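Hydrolase, isochorismatase family (Pseudomonas putida KT2440, PDB 4H17) is probably a hydrolase of the isochorismatase family with a Rossmann-like fold, acting on a small metabolite that has not been established. Local coordinates at residues P5-M8 with F9-T12; V49-I52 with A53-L56; S136-T139 with T140-A144; V190-T193 with A194-I197. All coordinates share one frame; numbering follows the deposited sequence.

Interaction 1: P5-M8 with F9-T12; sequences PTTM and FRLT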
# COMPACT_ATOMS: atom_id res chain seq x y z
N PRO A 5 -19.75 4.35 -5.36
CA PRO A 5 -18.65 3.67 -6.01
C PRO A 5 -18.78 2.16 -5.95
O PRO A 5 -19.33 1.60 -4.97
CB PRO A 5 -17.45 4.14 -5.19
CG PRO A 5 -17.83 5.48 -4.69
CD PRO A 5 -19.28 5.30 -4.34
N THR A 6 -18.20 1.50 -6.95
CA THR A 6 -18.13 0.05 -7.04
C THR A 6 -16.72 -0.33 -6.72
O THR A 6 -15.80 0.36 -7.14
CB THR A 6 -18.48 -0.47 -8.45
OG1 THR A 6 -19.78 0.02 -8.83
CG2 THR A 6 -18.53 -1.94 -8.48
N THR A 7 -16.51 -1.44 -6.02
CA THR A 7 -15.14 -1.83 -5.67
C THR A 7 -14.55 -2.42 -6.94
O THR A 7 -15.29 -2.92 -7.78
CB THR A 7 -15.08 -2.90 -4.56
OG1 THR A 7 -15.83 -4.05 -4.97
CG2 THR A 7 -15.63 -2.38 -3.23
N MSE A 8 -13.24 -2.32 -7.07
CA MSE A 8 -12.52 -3.03 -8.15
C MSE A 8 -12.89 -4.50 -8.11
O MSE A 8 -13.07 -5.13 -9.13
CB MSE A 8 -11.02 -2.79 -8.05
CG MSE A 8 -10.27 -3.28 -9.28
SE MSE A 8 -10.86 -2.28 -10.91
CE MSE A 8 -11.08 -0.67 -9.84
N PHE A 9 -12.98 -5.09 -6.92
CA PHE A 9 -13.41 -6.47 -6.80
C PHE A 9 -14.73 -6.75 -7.53
O PHE A 9 -14.82 -7.68 -8.33
CB PHE A 9 -13.58 -6.85 -5.33
CG PHE A 9 -12.29 -7.13 -4.57
CD1 PHE A 9 -11.43 -8.16 -4.92
CD2 PHE A 9 -11.97 -6.39 -3.43
CE1 PHE A 9 -10.27 -8.40 -4.21
CE2 PHE A 9 -10.84 -6.66 -2.68
CZ PHE A 9 -9.97 -7.68 -3.08
N ARG A 10 -15.75 -5.96 -7.25
CA ARG A 10 -17.06 -6.22 -7.83
C ARG A 10 -17.09 -5.89 -9.31
O ARG A 10 -17.72 -6.59 -10.10
CB ARG A 10 -18.16 -5.47 -7.06
CG ARG A 10 -18.26 -5.93 -5.60
CD ARG A 10 -19.28 -6.98 -5.25
NE ARG A 10 -20.63 -6.48 -5.03
CZ ARG A 10 -21.49 -7.02 -4.16
NH1 ARG A 10 -21.13 -8.05 -3.39
NH2 ARG A 10 -22.72 -6.53 -4.03
N LEU A 11 -16.36 -4.84 -9.70
CA LEU A 11 -16.27 -4.45 -11.11
C LEU A 11 -15.70 -5.54 -11.98
O LEU A 11 -16.16 -5.70 -13.12
CB LEU A 11 -15.46 -3.16 -11.26
CG LEU A 11 -15.41 -2.50 -12.64
CD1 LEU A 11 -16.79 -2.04 -13.02
CD2 LEU A 11 -14.44 -1.32 -12.59
N THR A 12 -14.71 -6.27 -11.48
CA THR A 12 -13.98 -7.31 -12.23
C THR A 12 -14.50 -8.74 -11.98
O THR A 12 -14.05 -9.72 -12.63
CB THR A 12 -12.47 -7.27 -11.93
OG1 THR A 12 -12.21 -7.57 -10.55
CG2 THR A 12 -11.91 -5.91 -12.29

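Interaction 2: V49-I52 with A53-L56; sequences VANI and ARLL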
# COMPACT_ATOMS: atom_id res chain seq x y z
N VAL A 49 -6.38 -3.66 20.75
CA VAL A 49 -5.71 -4.73 21.49
C VAL A 49 -6.72 -5.72 22.08
O VAL A 49 -6.52 -6.91 22.00
CB VAL A 49 -4.81 -4.17 22.61
CG1 VAL A 49 -4.27 -5.25 23.55
CG2 VAL A 49 -3.65 -3.40 22.01
N ALA A 50 -7.83 -5.21 22.62
CA ALA A 50 -8.85 -6.11 23.14
C ALA A 50 -9.37 -7.02 22.01
O ALA A 50 -9.63 -8.20 22.23
CB ALA A 50 -9.99 -5.31 23.77
N ASN A 51 -9.48 -6.48 20.79
CA ASN A 51 -9.95 -7.29 19.65
C ASN A 51 -8.92 -8.31 19.15
O ASN A 51 -9.29 -9.42 18.83
CB ASN A 51 -10.52 -6.44 18.53
CG ASN A 51 -11.91 -5.94 18.84
OD1 ASN A 51 -12.73 -6.65 19.44
ND2 ASN A 51 -12.22 -4.73 18.40
N ILE A 52 -7.64 -7.95 19.19
CA ILE A 52 -6.60 -8.93 18.86
C ILE A 52 -6.68 -10.09 19.88
O ILE A 52 -6.60 -11.26 19.55
CB ILE A 52 -5.19 -8.28 18.77
CG1 ILE A 52 -5.15 -7.30 17.60
CG2 ILE A 52 -4.17 -9.38 18.60
CD1 ILE A 52 -3.90 -6.46 17.51
N ALA A 53 -6.90 -9.75 21.15
CA ALA A 53 -6.97 -10.75 22.17
C ALA A 53 -8.16 -11.67 21.92
O ALA A 53 -8.05 -12.85 22.08
CB ALA A 53 -7.04 -10.12 23.56
N ARG A 54 -9.28 -11.09 21.47
CA ARG A 54 -10.46 -11.89 21.12
C ARG A 54 -10.16 -12.83 19.96
O ARG A 54 -10.58 -14.00 19.99
CB ARG A 54 -11.67 -11.03 20.80
CG ARG A 54 -12.16 -10.25 21.99
CD ARG A 54 -13.36 -9.37 21.68
NE ARG A 54 -13.78 -8.69 22.90
CZ ARG A 54 -13.69 -7.38 23.16
NH1 ARG A 54 -13.21 -6.52 22.26
NH2 ARG A 54 -14.12 -6.90 24.31
N LEU A 55 -9.45 -12.34 18.94
CA LEU A 55 -9.13 -13.18 17.80
C LEU A 55 -8.20 -14.28 18.23
O LEU A 55 -8.38 -15.43 17.84
CB LEU A 55 -8.47 -12.36 16.69
CG LEU A 55 -9.36 -11.34 15.94
CD1 LEU A 55 -8.49 -10.39 15.14
CD2 LEU A 55 -10.39 -12.06 15.08
N LEU A 56 -7.20 -13.94 19.04
CA LEU A 56 -6.28 -14.96 19.54
C LEU A 56 -6.97 -16.04 20.34
O LEU A 56 -6.71 -17.24 20.18
CB LEU A 56 -5.25 -14.33 20.46
CG LEU A 56 -4.03 -13.75 19.81
CD1 LEU A 56 -3.23 -13.07 20.90
CD2 LEU A 56 -3.21 -14.89 19.17

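Interaction 3: S136-T139 with T140-A144; sequences SVST and TVRRA. With SO4 (sulfate ion), chain D; SO4 (sulfate ion), chain I; SO4 (sulfate ion), chain C.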
# COMPACT_ATOMS: atom_id res chain seq x y z
N SER A 136 2.92 -1.35 7.76
CA SER A 136 3.19 -2.80 7.66
C SER A 136 1.96 -3.65 7.28
O SER A 136 2.08 -4.62 6.55
CB SER A 136 3.83 -3.41 8.94
OG SER A 136 5.19 -3.04 9.07
N VAL A 137 0.78 -3.24 7.72
CA VAL A 137 -0.43 -4.04 7.47
C VAL A 137 -0.80 -3.92 5.98
O VAL A 137 -0.85 -4.92 5.27
CB VAL A 137 -1.59 -3.61 8.37
CG1 VAL A 137 -2.85 -4.35 8.00
CG2 VAL A 137 -1.29 -3.87 9.85
N SER A 138 -0.98 -2.67 5.54
CA SER A 138 -1.29 -2.38 4.14
C SER A 138 -0.28 -3.03 3.21
O SER A 138 -0.66 -3.72 2.22
CB SER A 138 -1.34 -0.87 3.90
OG SER A 138 -1.67 -0.65 2.53
N THR A 139 1.01 -2.90 3.53
CA THR A 139 2.05 -3.43 2.65
C THR A 139 2.00 -4.95 2.60
O THR A 139 2.06 -5.55 1.52
CB THR A 139 3.42 -2.98 3.08
OG1 THR A 139 3.44 -1.57 3.18
CG2 THR A 139 4.47 -3.47 2.10
N THR A 140 1.83 -5.59 3.76
CA THR A 140 1.81 -7.05 3.83
C THR A 140 0.58 -7.65 3.12
O THR A 140 0.72 -8.60 2.39
CB THR A 140 1.98 -7.52 5.29
OG1 THR A 140 3.27 -7.07 5.75
CG2 THR A 140 1.88 -9.02 5.35
N VAL A 141 -0.55 -6.99 3.28
CA VAL A 141 -1.79 -7.44 2.65
C VAL A 141 -1.62 -7.31 1.16
O VAL A 141 -2.00 -8.19 0.40
CB VAL A 141 -2.98 -6.62 3.17
CG1 VAL A 141 -4.25 -6.83 2.34
CG2 VAL A 141 -3.27 -7.00 4.62
N ARG A 142 -1.07 -6.19 0.72
CA ARG A 142 -0.85 -6.02 -0.73
C ARG A 142 0.07 -7.11 -1.29
O ARG A 142 -0.24 -7.70 -2.33
CB ARG A 142 -0.27 -4.64 -1.04
CG ARG A 142 -1.22 -3.46 -0.72
CD ARG A 142 -0.52 -2.12 -0.73
NE ARG A 142 -1.38 -1.00 -0.31
CZ ARG A 142 -2.06 -0.22 -1.15
NH1 ARG A 142 -1.98 -0.38 -2.46
NH2 ARG A 142 -2.82 0.78 -0.67
N ARG A 143 1.16 -7.40 -0.60
CA ARG A 143 2.08 -8.43 -1.05
C ARG A 143 1.43 -9.82 -1.11
O ARG A 143 1.70 -10.62 -2.01
CB ARG A 143 3.35 -8.44 -0.20
CG ARG A 143 4.46 -9.32 -0.77
CD ARG A 143 4.83 -8.94 -2.18
NE ARG A 143 5.96 -9.72 -2.66
CZ ARG A 143 6.18 -9.99 -3.94
NH1 ARG A 143 5.36 -9.49 -4.85
NH2 ARG A 143 7.24 -10.73 -4.31
N ALA A 144 0.60 -10.11 -0.14
CA ALA A 144 -0.11 -11.37 -0.09
C ALA A 144 -0.98 -11.55 -1.32
O ALA A 144 -1.12 -12.68 -1.78
CB ALA A 144 -0.97 -11.46 1.16
S SO4 D . 9.22 -10.86 -1.07
O1 SO4 D . 10.23 -9.80 -0.97
O2 SO4 D . 7.95 -10.24 -0.72
O3 SO4 D . 9.55 -11.91 -0.09
O4 SO4 D . 9.18 -11.39 -2.47
S SO4 I . 7.68 -9.06 -7.52
O1 SO4 I . 8.68 -9.91 -6.81
O2 SO4 I . 6.36 -9.75 -7.56
O3 SO4 I . 8.08 -9.00 -8.96
O4 SO4 I . 7.59 -7.67 -7.01
S SO4 C . 4.89 -0.04 10.87
O1 SO4 C . 5.58 -1.34 10.94
O2 SO4 C . 3.56 -0.18 10.32
O3 SO4 C . 5.66 0.83 9.96
O4 SO4 C . 4.88 0.66 12.17

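Interaction 4: V190-T193 with A194-I197; sequences VAPT and ASLI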
# COMPACT_ATOMS: atom_id res chain seq x y z
N VAL A 190 -12.76 -6.54 4.28
CA VAL A 190 -12.57 -5.82 5.53
C VAL A 190 -13.77 -6.15 6.39
O VAL A 190 -14.93 -6.02 5.93
CB VAL A 190 -12.41 -4.31 5.28
CG1 VAL A 190 -12.30 -3.53 6.57
CG2 VAL A 190 -11.18 -4.04 4.39
N ALA A 191 -13.51 -6.56 7.63
CA ALA A 191 -14.57 -7.08 8.52
C ALA A 191 -14.26 -6.73 9.97
O ALA A 191 -13.09 -6.58 10.32
CB ALA A 191 -14.69 -8.56 8.37
N PRO A 192 -15.31 -6.58 10.82
CA PRO A 192 -15.08 -6.39 12.24
C PRO A 192 -14.87 -7.73 12.97
O PRO A 192 -15.30 -8.80 12.52
CB PRO A 192 -16.35 -5.71 12.72
CG PRO A 192 -17.41 -6.21 11.79
CD PRO A 192 -16.75 -6.52 10.48
N THR A 193 -14.15 -7.64 14.09
CA THR A 193 -13.78 -8.80 14.88
C THR A 193 -15.00 -9.68 15.18
O THR A 193 -14.92 -10.90 15.11
CB THR A 193 -13.12 -8.32 16.20
OG1 THR A 193 -11.90 -7.61 15.93
CG2 THR A 193 -12.82 -9.43 17.19
N ALA A 194 -16.09 -9.03 15.54
CA ALA A 194 -17.32 -9.72 15.98
C ALA A 194 -17.87 -10.65 14.90
O ALA A 194 -18.48 -11.67 15.21
CB ALA A 194 -18.37 -8.71 16.41
N SER A 195 -17.62 -10.33 13.64
CA SER A 195 -18.09 -11.17 12.54
C SER A 195 -17.27 -12.47 12.35
O SER A 195 -17.65 -13.31 11.56
CB SER A 195 -18.04 -10.40 11.23
OG SER A 195 -16.71 -10.31 10.73
N LEU A 196 -16.16 -12.63 13.06
CA LEU A 196 -15.21 -13.74 12.84
C LEU A 196 -15.17 -14.73 14.00
O LEU A 196 -14.72 -15.86 13.83
CB LEU A 196 -13.79 -13.19 12.55
CG LEU A 196 -13.66 -12.42 11.24
CD1 LEU A 196 -12.39 -11.58 11.19
CD2 LEU A 196 -13.70 -13.35 10.03
N ILE A 197 -15.62 -14.30 15.18
CA ILE A 197 -15.43 -15.05 16.42
C ILE A 197 -16.71 -15.66 16.98
O ILE A 197 -17.81 -15.45 16.46
CB ILE A 197 -14.83 -14.16 17.53
CG1 ILE A 197 -15.72 -12.93 17.77
CG2 ILE A 197 -13.41 -13.77 17.17
CD1 ILE A 197 -15.46 -12.24 19.09
OXT ILE A 197 -16.65 -16.34 18.02

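Interaction 1: P5-M8 with F9-T12
Thr6 meets the helix that follows it through its methyl group: CG2 lies 3.8 Å from CB of Arg10, the two side chains crossing at about a right angle. Thr7 is the N-cap of helix 8-12 and illustrates how a hydroxyl can stand in for a missing backbone acceptor. Its OG1 is held between the backbone N and the carbonyl carbon (chi1 57°), which turns it back over the first turn to accept from N of Arg10 at 3.0 Å. The aliphatic CG of Arg10 rests against the same oxygen, and Thr7 O takes N of Leu11 at 2.9 Å. Met8, present as selenomethionine, offers a carbonyl O gripped twice by Thr12. Thr12 N reaches Met8 O at 3.1 Å and Thr12 OG1 reaches it at 3.0 Å, from opposite faces of the carbonyl plane. The Met8 chain bends at chi2 and chi3, and its SE comes to lie 4.0 Å from CG2 of Thr12, with CD2 of Leu11 also close by. Replacing Thr12 by an alanine removes hydroxyl and methyl together, which would probably leave Met8 O with the backbone bond alone and open a gap beside SE. The turn docks on the end of helix 172-186, where Asp185 bonds to the backbones of Met8 and Phe9, while Leu40 of the second subunit packs against Met8 and Leu11.

Interaction 2: V49-I52 with A53-L56
Asn51 and Arg54, one helical turn apart, are joined by a side-chain hydrogen bond from NH1 of Arg54 to OD1 of Asn51, 2.9 Å long with an N-H...O angle of 152°. The oxygen lies at the edge of the guanidinium, near its plane, but the donor approaches from above the plane of the amide, and the two flat groups are turned 55° apart. Arg54 gets there by running extended from CG to NE back along the helix, which also sets NH1 3.8 Å from CB of Ala50. In the next shell, Glu47 forms a salt bridge with the same NH1, and Asn51 ND2 donates to the backbone O of Asp156. Partners at both ends thus fix which way the amide faces. Beneath the side chains runs the regular alpha-helical ladder, for instance N of Leu56 to O of Ile52 at 2.8 Å. On the apolar side, CG2 of Ile52 lies 4.4 Å from CD1 of Leu56. Helix 45-61 is the crossover of a beta-alpha-beta unit between strands 24-29 and 66-71. Ile52 and Leu55 press on strands 125-131 and 150-159, while Leu56 reaches Ile28 of strand 24-29.

Interaction 3: S136-T139 with T140-A144
Arg142 lays its aliphatic stem over the carbonyl of Ser138, CG coming within 3.0 Å of Ser138 O. Extended from CG onward, the chain brings NE to OG of Ser138 at 2.9 Å, an almost straight bond (174°) with the oxygen in the guanidinium plane. Glu179 OE2 completes the triangle, bonded to Ser138 OG and salt-bridged to Arg142 NH2. The other end of the guanidinium crosses to the second subunit, where NH1 bonds to OG1 of Thr139 and NH2 to the backbone O of His134. A leucine in place of Arg142 would probably leave Glu179 without its positive mate and Thr139 of the second subunit without this donor. Along the same helix, Thr140 doubles its hold on Ser136 O, through OG1 at 2.8 Å as well as its backbone N. Ser136 itself meets the sulfate of chain C near the helix start: its OG is 2.6 Å from O1 of that ion and its N 2.9 Å from O2. Farther on, Arg143 uses its edges, NE binding O2 of the chain D sulfate at 2.8 Å and NH1 binding O2 of the chain I sulfate at 2.9 Å; both ions also bond to Arg143 of the second subunit. The ions probably come from the crystallisation liquor, yet they may mark sites suited to anions. Lys103 and, weakly, Asp30 bond to Ser136 OG, a grouping consistent with the Asp-Lys-Cys site of cysteine-dependent family members, with serine probably at the cysteine position.

Interaction 4: V190-T193 with A194-I197
Ser195 folds back on the end of the strand before it, beginning with CB, which lies 3.4 Å from O of Pro192. OG, one bond further, reaches the same Pro192 O at 2.7 Å and donates to it in the carbonyl plane. With chi1 at 77°, the hydroxyl stands between its own backbone N and carbonyl carbon, the setting that swings it back toward Pro192. Around the oxygen tip lie two apolar atoms: CB of Ala191 at 3.6 Å and CD of the Pro192 ring at 3.8 Å. The backbone joins in, N of Ser195 reaching Pro192 O at 3.0 Å from well above the carbonyl plane, so that one carbonyl is held by two donors of a single residue. This is a short 3-10 turn set directly after strand 189-191, an outermost strand, within this chain, of the parallel sheet in this Rossmann-like domain, and its next bond follows in the same i to i+3 rhythm. N of Leu196 donates to O of Thr193 at 3.0 Å, again from above the plane. N of Ile197 adds only a weak bond to that carbonyl, and CG1 of Ile197 rests 3.4 Å from Thr193 O. Ala191 is tied by backbone bonds to Leu153 and Glu155 of strand 150-159. The hydroxyl of Thr193 turns instead to Asp156, with which its OG1 is hydrogen-bonded. Ile197, bearing the C-terminal carboxylate, packs its side chain on Leu55 and Ala58 of helix 45-61.

How the interactions relate
Along the chain the four contacts come strictly in series, from the N-terminal turn to the last residue. Interactions 2 and 4 alone touch, their centres about 11 Å apart: Thr193 OG1 lies 3.2 Å from Asn51 CB and Thr193 CG2 4.1 Å from Arg54 CB, so the chain end is laid against helix 45-61. Interaction 3, on helix 133-146, has its centre about 20 Å from that of interaction 2; the two helices belong to different beta-alpha-beta units of one parallel sheet. Interaction 1 stands farther out, its centre about 30 Å from that of interaction 2. Interactions 1 and 3 both meet the second subunit, whereas 2 and 4 knit the single domain together.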